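Local coordinates for protein oxidoreductase, iron/ascorbate family (Shewanella oneidensis, PDB 3ON7) that probably acts as an iron(II)- and 2-oxoglutarate-dependent oxygenase, thought to form ethylene from 2-oxoglutarate and to hydroxylate L-arginine, which then breaks down to guanidine, at residues B[3-11]-B[25-34]; B[149-160]-B[242-253]. All coordinates share one frame; numbering follows the deposited sequence.

Contact 1: B[3-11]-B[25-34]; sequences KLETIDYRA and TGFGVLSNHP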
loop_
_atom_site.group_PDB
_atom_site.type_symbol
_atom_site.label_atom_id
_atom_site.label_comp_id
_atom_site.label_asym_id
_atom_site.label_seq_id
_atom_site.Cartn_x
_atom_site.Cartn_y
_atom_site.Cartn_z
ATOM N N LYS B 3 -7.705 38.223 14.456
ATOM C CA LYS B 3 -6.496 37.421 14.722
ATOM C C LYS B 3 -6.570 36.563 16.001
ATOM O O LYS B 3 -7.329 36.859 16.925
ATOM C CB LYS B 3 -5.259 38.344 14.830
ATOM C CG LYS B 3 -4.982 39.204 13.604
ATOM C CD LYS B 3 -3.687 40.000 13.738
ATOM N N LEU B 4 -5.757 35.505 16.024
ATOM C CA LEU B 4 -5.460 34.724 17.236
ATOM C C LEU B 4 -4.460 35.450 18.123
ATOM O O LEU B 4 -3.660 36.240 17.629
ATOM C CB LEU B 4 -4.846 33.390 16.847
ATOM C CG LEU B 4 -5.770 32.363 16.200
ATOM C CD1 LEU B 4 -4.927 31.344 15.482
ATOM C CD2 LEU B 4 -6.601 31.706 17.260
ATOM N N GLU B 5 -4.481 35.160 19.421
ATOM C CA GLU B 5 -3.612 35.839 20.374
ATOM C C GLU B 5 -2.201 35.246 20.392
ATOM O O GLU B 5 -2.039 34.051 20.556
ATOM C CB GLU B 5 -4.210 35.758 21.777
ATOM C CG GLU B 5 -3.545 36.703 22.777
ATOM C CD GLU B 5 -4.295 36.828 24.106
ATOM O OE1 GLU B 5 -4.518 35.797 24.780
ATOM O OE2 GLU B 5 -4.631 37.973 24.484
ATOM N N THR B 6 -1.180 36.078 20.242
ATOM C CA THR B 6 0.184 35.621 20.491
ATOM C C THR B 6 0.391 35.501 21.983
ATOM O O THR B 6 0.177 36.456 22.697
ATOM C CB THR B 6 1.216 36.601 19.975
ATOM O OG1 THR B 6 1.108 36.708 18.547
ATOM C CG2 THR B 6 2.618 36.123 20.368
ATOM N N ILE B 7 0.797 34.331 22.461
ATOM C CA ILE B 7 1.070 34.152 23.889
ATOM C C ILE B 7 2.561 34.006 24.115
ATOM O O ILE B 7 3.187 33.136 23.538
ATOM C CB ILE B 7 0.359 32.921 24.452
ATOM C CG1 ILE B 7 -1.162 33.095 24.334
ATOM C CG2 ILE B 7 0.749 32.725 25.906
ATOM C CD1 ILE B 7 -1.938 31.798 24.405
ATOM N N ASP B 8 3.129 34.864 24.952
ATOM C CA ASP B 8 4.551 34.787 25.306
ATOM C C ASP B 8 4.811 33.602 26.228
ATOM O O ASP B 8 4.287 33.537 27.330
ATOM C CB ASP B 8 4.983 36.080 25.991
ATOM C CG ASP B 8 6.476 36.227 26.084
ATOM O OD1 ASP B 8 7.146 35.309 26.580
ATOM O OD2 ASP B 8 6.974 37.296 25.698
ATOM N N TYR B 9 5.631 32.673 25.754
ATOM C CA TYR B 9 5.956 31.436 26.462
ATOM C C TYR B 9 6.478 31.746 27.842
ATOM O O TYR B 9 6.241 30.993 28.774
ATOM C CB TYR B 9 7.023 30.679 25.671
ATOM C CG TYR B 9 7.569 29.430 26.326
ATOM C CD1 TYR B 9 6.901 28.207 26.204
ATOM C CD2 TYR B 9 8.771 29.453 27.041
ATOM C CE1 TYR B 9 7.413 27.057 26.779
ATOM C CE2 TYR B 9 9.274 28.299 27.642
ATOM C CZ TYR B 9 8.586 27.105 27.490
ATOM O OH TYR B 9 9.058 25.955 28.065
ATOM N N ARG B 10 7.192 32.860 27.966
ATOM C CA ARG B 10 7.858 33.202 29.216
ATOM C C ARG B 10 6.899 33.636 30.316
ATOM O O ARG B 10 7.235 33.495 31.490
ATOM C CB ARG B 10 8.916 34.290 28.993
ATOM C CG ARG B 10 10.043 33.876 28.048
ATOM C CD ARG B 10 10.862 35.064 27.599
ATOM N NE ARG B 10 10.033 36.076 26.950
ATOM C CZ ARG B 10 10.481 37.233 26.477
ATOM N NH1 ARG B 10 11.764 37.547 26.566
ATOM N NH2 ARG B 10 9.637 38.082 25.903
ATOM N N ALA B 11 5.719 34.149 29.953
ATOM C CA ALA B 11 4.758 34.614 30.962
ATOM C C ALA B 11 4.300 33.483 31.897
ATOM O O ALA B 11 4.228 32.314 31.497
ATOM C CB ALA B 11 3.580 35.251 30.297
ATOM N N THR B 25 -10.192 27.728 19.725
ATOM C CA THR B 25 -9.957 27.903 18.286
ATOM C C THR B 25 -9.288 26.719 17.594
ATOM O O THR B 25 -9.182 26.719 16.375
ATOM C CB THR B 25 -9.028 29.110 17.999
ATOM O OG1 THR B 25 -7.681 28.772 18.378
ATOM C CG2 THR B 25 -9.487 30.351 18.731
ATOM N N GLY B 26 -8.785 25.745 18.350
ATOM C CA GLY B 26 -8.008 24.644 17.762
ATOM C C GLY B 26 -6.536 24.956 17.553
ATOM O O GLY B 26 -5.776 24.073 17.176
ATOM N N PHE B 27 -6.139 26.201 17.826
ATOM C CA PHE B 27 -4.792 26.702 17.563
ATOM C C PHE B 27 -4.262 27.508 18.746
ATOM O O PHE B 27 -5.028 28.111 19.502
ATOM C CB PHE B 27 -4.780 27.617 16.332
ATOM C CG PHE B 27 -4.569 26.886 15.036
ATOM C CD1 PHE B 27 -5.548 26.025 14.535
ATOM C CD2 PHE B 27 -3.396 27.065 14.305
ATOM C CE1 PHE B 27 -5.355 25.357 13.363
ATOM C CE2 PHE B 27 -3.202 26.402 13.126
ATOM C CZ PHE B 27 -4.178 25.547 12.648
ATOM N N GLY B 28 -2.939 27.532 18.860
ATOM C CA GLY B 28 -2.248 28.328 19.859
ATOM C C GLY B 28 -0.987 28.879 19.251
ATOM O O GLY B 28 -0.327 28.197 18.485
ATOM N N VAL B 29 -0.652 30.121 19.576
ATOM C CA VAL B 29 0.522 30.777 19.017
ATOM C C VAL B 29 1.478 31.106 20.173
ATOM O O VAL B 29 1.072 31.749 21.120
ATOM C CB VAL B 29 0.093 32.061 18.291
ATOM C CG1 VAL B 29 1.290 32.790 17.721
ATOM C CG2 VAL B 29 -0.922 31.747 17.209
ATOM N N LEU B 30 2.723 30.630 20.115
ATOM C CA LEU B 30 3.696 30.905 21.167
ATOM C C LEU B 30 4.856 31.749 20.667
ATOM O O LEU B 30 5.476 31.400 19.662
ATOM C CB LEU B 30 4.262 29.609 21.741
ATOM C CG LEU B 30 3.378 28.791 22.675
ATOM C CD1 LEU B 30 4.106 27.501 23.038
ATOM C CD2 LEU B 30 3.004 29.575 23.902
ATOM N N SER B 31 5.168 32.834 21.383
ATOM C CA SER B 31 6.415 33.583 21.145
ATOM C C SER B 31 7.462 33.279 22.219
ATOM O O SER B 31 7.139 32.712 23.275
ATOM C CB SER B 31 6.153 35.082 21.084
ATOM O OG SER B 31 6.199 35.653 22.367
ATOM N N ASN B 32 8.712 33.636 21.928
ATOM C CA ASN B 32 9.819 33.461 22.867
ATOM C C ASN B 32 9.891 32.055 23.449
ATOM O O ASN B 32 10.024 31.889 24.655
ATOM C CB ASN B 32 9.684 34.476 23.994
ATOM C CG ASN B 32 9.793 35.889 23.492
ATOM O OD1 ASN B 32 8.792 36.521 23.178
ATOM N ND2 ASN B 32 11.017 36.379 23.375
ATOM N N HIS B 33 9.756 31.058 22.585
ATOM C CA HIS B 33 9.830 29.645 22.974
ATOM C C HIS B 33 11.288 29.215 23.139
ATOM O O HIS B 33 12.198 29.959 22.761
ATOM C CB HIS B 33 9.118 28.759 21.927
ATOM C CG HIS B 33 9.601 28.973 20.531
ATOM N ND1 HIS B 33 10.711 28.338 20.020
ATOM C CD2 HIS B 33 9.147 29.790 19.547
ATOM C CE1 HIS B 33 10.920 28.751 18.781
ATOM N NE2 HIS B 33 9.985 29.632 18.469
ATOM N N PRO B 34 11.520 28.016 23.700
ATOM C CA PRO B 34 12.881 27.577 23.988
ATOM C C PRO B 34 13.710 27.043 22.835
ATOM O O PRO B 34 14.841 26.653 23.060
ATOM C CB PRO B 34 12.688 26.431 25.006
ATOM C CG PRO B 34 11.267 26.380 25.315
ATOM C CD PRO B 34 10.533 27.066 24.227
HETATM O O HOH W 1 -2.770 31.340 21.109
#
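Tyr-9 lays one face of its ring against Pro-34, whose CD stands 3.8 Å from the ring centroid and only 13° off the ring normal, a CH-pi contact over the middle of the face; Leu-30 CD1 meets the same ring at its edge. With CG anti to the backbone N (chi1 175°), the ring is carried across to segment 25-34, and its hydroxyl goes on to Glu-119 of helix 103-126. One residue on, the Arg-10 guanidinium stacks on the amide group of Asn-32, the two planes 8° apart. Asp-8 fixes how the guanidinium is turned, gripping it side-on: NE reaches Asp-8 OD1 at 3.0 Å and NH2 reaches Asp-8 OD2 at 2.8 Å, each on a syn lone pair. The anti lone pair of Asp-8 OD1 takes the backbone N of Arg-10, closing an Asx turn. At the far end Leu-4 uses its two methyls separately: CD2 slides past Thr-25, 3.3 Å from Thr-25 OG1, while CD1 rests 3.8 Å from Phe-27 CB. Thr-25 OG1 accepts from the backbone N of Phe-27 in an ST turn and also bonds to Ser-21. Between these ends strands 6-8 and 27-31 pair in parallel through Ile-7 N to Val-29 O, Ser-31 N to Ile-7 O and Tyr-9 N to Ser-31 O, and a water joins Glu-5 O to Val-29 N where the strands part. Helix 14-25 completes this beta-alpha-beta unit, with Phe-18 against Ile-7 and Leu-30. The chemistry is thus divided: aliphatic packing at one end, and at the other a carboxylate that orients the guanidinium and probably offsets part of its charge, while the same cation stacks on a neutral amide at the strand exit.

Contact 2: B[149-160]-B[242-253]; sequences KTLLRILHYPPM and TKSRISLPLFLH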
loop_
_atom_site.group_PDB
_atom_site.type_symbol
_atom_site.label_atom_id
_atom_site.label_comp_id
_atom_site.label_asym_id
_atom_site.label_seq_id
_atom_site.Cartn_x
_atom_site.Cartn_y
_atom_site.Cartn_z
ATOM N N LYS B 149 5.687 7.125 13.528
ATOM C CA LYS B 149 4.970 7.854 12.495
ATOM C C LYS B 149 5.197 9.361 12.516
ATOM O O LYS B 149 4.857 10.055 11.553
ATOM C CB LYS B 149 3.471 7.549 12.568
ATOM C CG LYS B 149 3.084 6.179 12.006
ATOM C CD LYS B 149 2.506 6.275 10.589
ATOM C CE LYS B 149 1.100 6.897 10.589
ATOM N NZ LYS B 149 0.495 6.914 9.218
ATOM N N THR B 150 5.746 9.902 13.587
ATOM C CA THR B 150 5.884 11.358 13.654
ATOM C C THR B 150 6.760 11.792 12.485
ATOM O O THR B 150 7.808 11.184 12.246
ATOM C CB THR B 150 6.430 11.849 15.009
ATOM O OG1 THR B 150 5.361 11.822 15.954
ATOM C CG2 THR B 150 6.996 13.308 14.920
ATOM N N LEU B 151 6.283 12.805 11.764
ATOM C CA LEU B 151 6.871 13.248 10.495
ATOM C C LEU B 151 7.266 14.718 10.521
ATOM O O LEU B 151 6.461 15.561 10.864
ATOM C CB LEU B 151 5.850 13.031 9.361
ATOM C CG LEU B 151 6.022 13.776 8.043
ATOM C CD1 LEU B 151 7.266 13.280 7.354
ATOM C CD2 LEU B 151 4.777 13.576 7.157
ATOM N N LEU B 152 8.503 15.013 10.149
ATOM C CA LEU B 152 8.960 16.391 9.927
ATOM C C LEU B 152 9.043 16.567 8.409
ATOM O O LEU B 152 9.817 15.906 7.749
ATOM C CB LEU B 152 10.303 16.629 10.626
ATOM C CG LEU B 152 11.013 17.964 10.439
ATOM C CD1 LEU B 152 10.089 19.131 10.678
ATOM C CD2 LEU B 152 12.237 18.031 11.352
ATOM N N ARG B 153 8.165 17.405 7.882
ATOM C CA ARG B 153 7.929 17.608 6.471
ATOM C C ARG B 153 8.557 18.971 6.173
ATOM O O ARG B 153 8.207 19.969 6.796
ATOM C CB ARG B 153 6.406 17.604 6.276
ATOM C CG ARG B 153 5.862 17.723 4.882
ATOM C CD ARG B 153 4.342 17.347 4.784
ATOM N NE ARG B 153 4.061 16.846 3.437
ATOM C CZ ARG B 153 3.240 17.387 2.534
ATOM N NH1 ARG B 153 2.491 18.457 2.782
ATOM N NH2 ARG B 153 3.145 16.810 1.350
ATOM N N ILE B 154 9.542 19.007 5.281
ATOM C CA ILE B 154 10.185 20.265 4.906
ATOM C C ILE B 154 9.644 20.664 3.543
ATOM O O ILE B 154 9.923 19.993 2.552
ATOM C CB ILE B 154 11.712 20.112 4.903
ATOM C CG1 ILE B 154 12.145 19.560 6.261
ATOM C CG2 ILE B 154 12.442 21.473 4.564
ATOM C CD1 ILE B 154 13.613 19.468 6.495
ATOM N N LEU B 155 8.843 21.743 3.516
ATOM C CA LEU B 155 8.164 22.190 2.300
ATOM C C LEU B 155 8.926 23.325 1.635
ATOM O O LEU B 155 9.414 24.231 2.316
ATOM C CB LEU B 155 6.747 22.669 2.633
ATOM C CG LEU B 155 5.716 21.549 2.768
ATOM C CD1 LEU B 155 5.024 21.309 1.450
ATOM C CD2 LEU B 155 6.370 20.259 3.256
ATOM N N HIS B 156 9.026 23.271 0.301
ATOM C CA HIS B 156 9.623 24.349 -0.474
ATOM C C HIS B 156 8.742 24.738 -1.655
ATOM O O HIS B 156 8.512 23.930 -2.540
ATOM C CB HIS B 156 11.008 23.991 -0.987
ATOM C CG HIS B 156 11.603 25.045 -1.880
ATOM N ND1 HIS B 156 12.094 24.771 -3.139
ATOM C CD2 HIS B 156 11.769 26.377 -1.695
ATOM C CE1 HIS B 156 12.549 25.889 -3.685
ATOM N NE2 HIS B 156 12.363 26.876 -2.826
ATOM N N TYR B 157 8.243 25.974 -1.631
ATOM C CA TYR B 157 7.567 26.572 -2.753
ATOM C C TYR B 157 8.566 27.358 -3.553
ATOM O O TYR B 157 8.999 28.414 -3.107
ATOM C CB TYR B 157 6.478 27.521 -2.280
ATOM C CG TYR B 157 5.381 26.838 -1.521
ATOM C CD1 TYR B 157 5.484 26.617 -0.146
ATOM C CD2 TYR B 157 4.233 26.417 -2.178
ATOM C CE1 TYR B 157 4.468 25.995 0.547
ATOM C CE2 TYR B 157 3.216 25.784 -1.492
ATOM C CZ TYR B 157 3.336 25.574 -0.136
ATOM O OH TYR B 157 2.312 24.965 0.520
ATOM N N PRO B 158 8.926 26.870 -4.748
ATOM C CA PRO B 158 9.895 27.613 -5.565
ATOM C C PRO B 158 9.372 28.935 -6.139
ATOM O O PRO B 158 8.158 29.114 -6.295
ATOM C CB PRO B 158 10.213 26.643 -6.724
ATOM C CG PRO B 158 9.752 25.290 -6.256
ATOM C CD PRO B 158 8.580 25.568 -5.349
ATOM N N PRO B 159 10.293 29.851 -6.486
ATOM C CA PRO B 159 9.910 31.089 -7.130
ATOM C C PRO B 159 9.165 30.840 -8.417
ATOM O O PRO B 159 9.451 29.877 -9.102
ATOM C CB PRO B 159 11.250 31.764 -7.471
ATOM C CG PRO B 159 12.302 30.982 -6.823
ATOM C CD PRO B 159 11.755 29.663 -6.440
HETATM N N MSE B 160 8.221 31.713 -8.730
HETATM C CA MSE B 160 7.608 31.777 -10.045
HETATM C C MSE B 160 8.221 32.942 -10.810
HETATM O O MSE B 160 8.478 33.985 -10.234
HETATM C CB MSE B 160 6.109 32.012 -9.901
HETATM C CG MSE B 160 5.430 31.028 -8.973
HETATM SE SE MSE B 160 3.536 31.060 -9.241
HETATM C CE MSE B 160 2.999 29.687 -7.996
ATOM N N THR B 242 8.177 35.792 -6.765
ATOM C CA THR B 242 9.551 35.422 -7.105
ATOM C C THR B 242 10.388 34.978 -5.910
ATOM O O THR B 242 11.548 34.633 -6.081
ATOM C CB THR B 242 10.296 36.591 -7.813
ATOM O OG1 THR B 242 10.485 37.667 -6.893
ATOM C CG2 THR B 242 9.509 37.096 -8.988
ATOM N N LYS B 243 9.827 34.984 -4.705
ATOM C CA LYS B 243 10.563 34.500 -3.528
ATOM C C LYS B 243 10.216 33.066 -3.163
ATOM O O LYS B 243 9.041 32.677 -3.194
ATOM C CB LYS B 243 10.317 35.394 -2.315
ATOM C CG LYS B 243 10.641 36.854 -2.539
ATOM C CD LYS B 243 12.034 37.054 -3.132
ATOM C CE LYS B 243 12.458 38.514 -3.141
ATOM N NZ LYS B 243 13.942 38.629 -3.329
ATOM N N SER B 244 11.246 32.299 -2.810
ATOM C CA SER B 244 11.079 30.958 -2.262
ATOM C C SER B 244 10.435 31.051 -0.886
ATOM O O SER B 244 10.607 32.046 -0.173
ATOM C CB SER B 244 12.425 30.262 -2.092
ATOM O OG SER B 244 12.924 29.716 -3.302
ATOM N N ARG B 245 9.692 30.023 -0.515
ATOM C CA ARG B 245 9.238 29.879 0.869
ATOM C C ARG B 245 9.560 28.484 1.376
ATOM O O ARG B 245 9.230 27.488 0.737
ATOM C CB ARG B 245 7.742 30.126 0.995
ATOM C CG ARG B 245 7.255 30.081 2.443
ATOM C CD ARG B 245 5.805 30.493 2.587
ATOM N NE ARG B 245 5.551 31.845 2.094
ATOM C CZ ARG B 245 4.342 32.369 1.955
ATOM N NH1 ARG B 245 3.273 31.656 2.284
ATOM N NH2 ARG B 245 4.194 33.603 1.477
ATOM N N ILE B 246 10.217 28.433 2.522
ATOM C CA ILE B 246 10.540 27.187 3.215
ATOM C C ILE B 246 9.654 27.182 4.454
ATOM O O ILE B 246 9.418 28.239 5.044
ATOM C CB ILE B 246 12.026 27.149 3.629
ATOM C CG1 ILE B 246 12.918 27.033 2.382
ATOM C CG2 ILE B 246 12.311 26.019 4.623
ATOM C CD1 ILE B 246 13.019 25.640 1.790
ATOM N N SER B 247 9.114 26.017 4.800
ATOM C CA SER B 247 8.417 25.833 6.087
ATOM C C SER B 247 8.642 24.418 6.646
ATOM O O SER B 247 8.933 23.495 5.886
ATOM C CB SER B 247 6.931 26.140 5.957
ATOM O OG SER B 247 6.317 25.198 5.129
ATOM N N LEU B 248 8.513 24.269 7.969
ATOM C CA LEU B 248 8.960 23.063 8.677
ATOM C C LEU B 248 7.887 22.441 9.597
ATOM O O LEU B 248 8.141 22.154 10.757
ATOM C CB LEU B 248 10.188 23.413 9.514
ATOM C CG LEU B 248 11.337 24.122 8.802
ATOM C CD1 LEU B 248 12.296 24.676 9.847
ATOM C CD2 LEU B 248 12.047 23.193 7.854
ATOM N N PRO B 249 6.680 22.207 9.084
ATOM C CA PRO B 249 5.680 21.665 10.006
ATOM C C PRO B 249 6.119 20.303 10.537
ATOM O O PRO B 249 6.625 19.503 9.758
ATOM C CB PRO B 249 4.436 21.505 9.121
ATOM C CG PRO B 249 4.991 21.284 7.765
ATOM C CD PRO B 249 6.213 22.192 7.693
ATOM N N LEU B 250 5.948 20.061 11.837
ATOM C CA LEU B 250 6.231 18.754 12.444
ATOM C C LEU B 250 4.892 18.143 12.868
ATOM O O LEU B 250 4.190 18.719 13.689
ATOM C CB LEU B 250 7.134 18.882 13.663
ATOM C CG LEU B 250 7.384 17.573 14.444
ATOM C CD1 LEU B 250 8.250 16.608 13.578
ATOM C CD2 LEU B 250 7.993 17.806 15.781
ATOM N N PHE B 251 4.547 16.992 12.291
ATOM C CA PHE B 251 3.272 16.312 12.575
ATOM C C PHE B 251 3.475 15.226 13.624
ATOM O O PHE B 251 4.080 14.181 13.345
ATOM C CB PHE B 251 2.695 15.757 11.284
ATOM C CG PHE B 251 2.381 16.833 10.263
ATOM C CD1 PHE B 251 1.144 17.477 10.260
ATOM C CD2 PHE B 251 3.339 17.238 9.350
ATOM C CE1 PHE B 251 0.869 18.490 9.361
ATOM C CE2 PHE B 251 3.061 18.229 8.429
ATOM C CZ PHE B 251 1.834 18.867 8.436
ATOM N N LEU B 252 3.015 15.496 14.851
ATOM C CA LEU B 252 3.188 14.541 15.961
ATOM C C LEU B 252 2.057 13.523 15.813
ATOM O O LEU B 252 0.888 13.912 15.798
ATOM C CB LEU B 252 3.137 15.239 17.347
ATOM C CG LEU B 252 4.293 16.130 17.830
ATOM C CD1 LEU B 252 5.597 15.406 17.781
ATOM C CD2 LEU B 252 4.415 17.443 17.064
ATOM N N HIS B 253 2.408 12.250 15.623
ATOM C CA HIS B 253 1.439 11.181 15.448
ATOM C C HIS B 253 1.555 10.239 16.647
ATOM O O HIS B 253 2.656 9.911 17.058
ATOM C CB HIS B 253 1.724 10.348 14.194
ATOM C CG HIS B 253 1.346 11.001 12.897
ATOM N ND1 HIS B 253 0.257 10.597 12.151
ATOM C CD2 HIS B 253 1.946 11.983 12.184
ATOM C CE1 HIS B 253 0.194 11.317 11.045
ATOM N NE2 HIS B 253 1.205 12.166 11.041
HETATM O O HOH W 2 6.790 31.040 -3.102
#
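The imidazole of His-156 has Pro-158 N over one face, 3.9 Å above the plane. At the ring's edge lies Ser-244, where His-156 NE2 and Ser-244 OG form a nearly straight hydrogen bond of 2.9 Å. ND1 is bonded to Glu-88, which leaves both ring nitrogens engaged and the ring's rotation fixed; Ile-246 CD1 approaches obliquely, 3.8 Å from His-156 CD2. The Tyr-157 ring turns an edge to Arg-245 O and makes a cation-pi contact with Arg-170. Phe-251 likewise has Leu-151 O near its ring plane, while Arg-153 CD comes to 4.0 Å from Phe-251 CE2. Extended from CG to NE, with chi1 -177°, Arg-153 carries its charge away from strand 245-252.

Two hydrogen-bonded stretches join the antiparallel strands, one around Leu-151 and Phe-251, the other from Leu-155 and Ser-247 to Tyr-157 and Arg-245. Between them lies Pro-249, which has no N-H to give; its CD sits 3.1 Å from Arg-153 O, and its own carbonyl accepts from Arg-153 N. Leu-250 CD1 packs 3.6 Å from Leu-152 CB. Past the last backbone pair, Thr-150 OG1 accepts from His-253 N at 3.0 Å, its CG2 lying against Leu-250 CD1 and Leu-252 CD1; a valine in its place would probably leave the buried His-253 N-H without its acceptor and the strand end less firmly fixed. The pairing is consistent with the double-stranded beta-helix (jelly-roll) core of 2-oxoglutarate/iron(II) oxygenases. In this interior pair of the sheet, the face of Leu-152, Leu-250 and Ile-246 is mostly aliphatic beneath helices 37-51 and 103-126, with the bond between His-156 and Ser-244 as its polar end; the other carries Arg-245, Tyr-157, Phe-251 and Arg-153, whose salt bridge to Glu-272 of a second subunit ties it into the assembly.

Both contacts belong to the same mixed sheet but to different depths of it. Contact 2 joins two interior strands, its centre about 8 Å from the centre of the chain; contact 1 lies at one outer margin, about 16 Å from that centre, and includes the edge strand 6-8. Their own centres are about 21 Å apart. Helix 103-126 packs against both. Contact 1 pairs neighbours along the chain through a parallel crossover and has no other subunit at its segments, whereas contact 2 brings together antiparallel strands distant in sequence. Contact 1 keeps its salt bridge within one segment; in contact 2 Lys-149 and Arg-153 find their acidic partners on two other subunits.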